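Extracellular invertase (Aspergillus kawachii, PDB 5XH8) probably hydrolyses sucrose as a family 32 beta-fructofuranosidase and transfers fructosyl groups with high activity, building fructooligosaccharides such as 1-kestose. Local coordinates at residues A[290-295]-A[307-312]. Residues are numbered along the deposited sequence; the frame is centred on the assembly and turned at random.
Sequences LWVSGT and NMAGFL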
loop_
_atom_site.group_PDB
_atom_site.type_symbol
_atom_site.label_atom_id
_atom_site.label_comp_id
_atom_site.label_asym_id
_atom_site.label_seq_id
_atom_site.Cartn_x
_atom_site.Cartn_y
_atom_site.Cartn_z
ATOM N N LEU A 290 -13.375 -24.015 14.383
ATOM C CA LEU A 290 -13.227 -24.054 15.848
ATOM C C LEU A 290 -13.834 -22.857 16.587
ATOM O O LEU A 290 -13.991 -21.761 16.023
ATOM C CB LEU A 290 -11.742 -24.165 16.198
ATOM C CG LEU A 290 -10.907 -25.252 15.544
ATOM C CD1 LEU A 290 -9.453 -25.168 16.008
ATOM C CD2 LEU A 290 -11.474 -26.618 15.859
ATOM N N TRP A 291 -14.198 -23.100 17.851
ATOM C CA TRP A 291 -14.479 -22.049 18.839
ATOM C C TRP A 291 -13.499 -22.214 20.002
ATOM O O TRP A 291 -12.975 -23.319 20.242
ATOM C CB TRP A 291 -15.934 -22.071 19.337
ATOM C CG TRP A 291 -16.296 -23.294 20.187
ATOM C CD1 TRP A 291 -16.911 -24.424 19.749
ATOM C CD2 TRP A 291 -16.061 -23.483 21.597
ATOM N NE1 TRP A 291 -17.087 -25.310 20.784
ATOM C CE2 TRP A 291 -16.578 -24.768 21.935
ATOM C CE3 TRP A 291 -15.474 -22.694 22.610
ATOM C CZ2 TRP A 291 -16.511 -25.305 23.250
ATOM C CZ3 TRP A 291 -15.405 -23.232 23.936
ATOM C CH2 TRP A 291 -15.919 -24.529 24.226
ATOM N N VAL A 292 -13.226 -21.107 20.694
ATOM C CA VAL A 292 -12.236 -21.078 21.783
ATOM C C VAL A 292 -12.671 -20.079 22.822
ATOM O O VAL A 292 -13.012 -18.940 22.481
ATOM C CB VAL A 292 -10.830 -20.656 21.310
ATOM C CG1 VAL A 292 -9.793 -20.879 22.417
ATOM C CG2 VAL A 292 -10.418 -21.420 20.070
ATOM N N SER A 293 -12.663 -20.522 24.086
ATOM C CA SER A 293 -12.922 -19.657 25.242
ATOM C C SER A 293 -11.583 -19.273 25.828
ATOM O O SER A 293 -10.660 -20.065 25.806
ATOM C CB SER A 293 -13.731 -20.416 26.311
ATOM O OG SER A 293 -13.928 -19.604 27.459
ATOM N N GLY A 294 -11.468 -18.066 26.349
ATOM C CA GLY A 294 -10.236 -17.663 26.980
ATOM C C GLY A 294 -10.346 -16.469 27.889
ATOM O O GLY A 294 -11.325 -15.713 27.845
ATOM N N THR A 295 -9.324 -16.306 28.725
ATOM C CA THR A 295 -9.247 -15.153 29.615
ATOM C C THR A 295 -8.267 -14.193 28.987
ATOM O O THR A 295 -7.347 -14.598 28.274
ATOM C CB THR A 295 -8.790 -15.536 31.046
ATOM O OG1 THR A 295 -7.536 -16.217 30.976
ATOM C CG2 THR A 295 -9.823 -16.453 31.754
ATOM N N ASN A 307 -8.861 -21.390 27.614
ATOM C CA ASN A 307 -9.158 -22.341 28.701
ATOM C C ASN A 307 -10.033 -23.529 28.304
ATOM O O ASN A 307 -10.143 -24.481 29.077
ATOM C CB ASN A 307 -9.742 -21.625 29.921
ATOM C CG ASN A 307 -10.861 -20.687 29.566
ATOM O OD1 ASN A 307 -11.667 -20.954 28.662
ATOM N ND2 ASN A 307 -10.907 -19.561 30.255
ATOM N N MET A 308 -10.661 -23.462 27.126
ATOM C CA MET A 308 -11.352 -24.598 26.524
ATOM C C MET A 308 -11.623 -24.294 25.042
ATOM O O MET A 308 -11.583 -23.138 24.616
ATOM C CB MET A 308 -12.661 -24.924 27.264
ATOM C CG MET A 308 -13.620 -23.753 27.442
ATOM S SD MET A 308 -15.171 -24.167 28.265
ATOM C CE MET A 308 -16.087 -22.640 28.240
ATOM N N ALA A 309 -11.891 -25.337 24.266
ATOM C CA ALA A 309 -12.100 -25.179 22.831
ATOM C C ALA A 309 -12.810 -26.395 22.249
ATOM O O ALA A 309 -12.740 -27.522 22.801
ATOM C CB ALA A 309 -10.774 -24.958 22.132
ATOM N N GLY A 310 -13.492 -26.156 21.131
ATOM C CA GLY A 310 -14.241 -27.197 20.440
ATOM C C GLY A 310 -14.489 -26.803 19.006
ATOM O O GLY A 310 -13.830 -25.887 18.492
ATOM N N PHE A 311 -15.443 -27.484 18.377
ATOM C CA PHE A 311 -15.837 -27.186 17.002
ATOM C C PHE A 311 -17.168 -26.442 17.012
ATOM O O PHE A 311 -18.099 -26.839 17.719
ATOM C CB PHE A 311 -15.972 -28.462 16.176
ATOM C CG PHE A 311 -14.670 -29.030 15.710
ATOM C CD1 PHE A 311 -13.897 -29.817 16.559
ATOM C CD2 PHE A 311 -14.213 -28.809 14.406
ATOM C CE1 PHE A 311 -12.703 -30.352 16.131
ATOM C CE2 PHE A 311 -13.007 -29.351 13.969
ATOM C CZ PHE A 311 -12.251 -30.131 14.832
ATOM N N LEU A 312 -17.245 -25.330 16.278
ATOM C CA LEU A 312 -18.520 -24.705 15.968
ATOM C C LEU A 312 -19.334 -25.590 14.992
ATOM O O LEU A 312 -20.590 -25.603 15.012
ATOM C CB LEU A 312 -18.281 -23.311 15.401
ATOM C CG LEU A 312 -19.503 -22.493 15.001
ATOM C CD1 LEU A 312 -20.482 -22.316 16.154
ATOM C CD2 LEU A 312 -19.035 -21.162 14.473
#
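Leu290 meets Phe311 through one methyl group: Leu290 CD2 stands over the middle of the Phe311 ring, 3.6 Å from its centroid and 9° off the ring normal, a CH-pi contact. Their side chains run side by side although the two bonds to CB diverge. Phe311 also stacks on Trp314, and its side chain is about 6 Å from the bound sodium ion, whose site includes Gly315 and Phe316.

At Trp291 the backbones form a hydrogen-bonded antiparallel pair with Gly310, Trp291 N giving to Gly310 O at 2.9 Å and Gly310 N to Trp291 O at 3.0 Å. With CG set between the backbone N and the carbonyl carbon (chi1 68°), the indole folds across the neighbouring strand and lies flat on its backbone. Gly310 CA sits 3.8 Å from the centroid of the five-membered ring and Ala309 CA 4.1 Å from that of the six-membered ring, both over one face; the lack of a side chain at Gly310 allows this close approach. Phe311 O lies in the indole plane, 3.4 Å from Trp291 CD1. The sulfur of Met308 reaches the edge of the six-membered ring as a Met-aromatic contact, and Thr413 and Leu414 of strand 408-418 also touch the indole.

The two strands are the arms of a beta hairpin, 286-298 and 302-311, in the beta-propeller domain of this family 32 enzyme, with 286-298 continuing the antiparallel sheet to strand 265-274. On the face away from the indole, Val292 CG2 packs against Ala309 CB, with Trp243 touching Val292 and Trp234 touching Ala309.

Ser293 returns to the indole side, its CB 3.5 Å from Met308 CG. Ser293 N donates a hydrogen bond to Met308 O, and Ser293 O accepts one from Asn307 N.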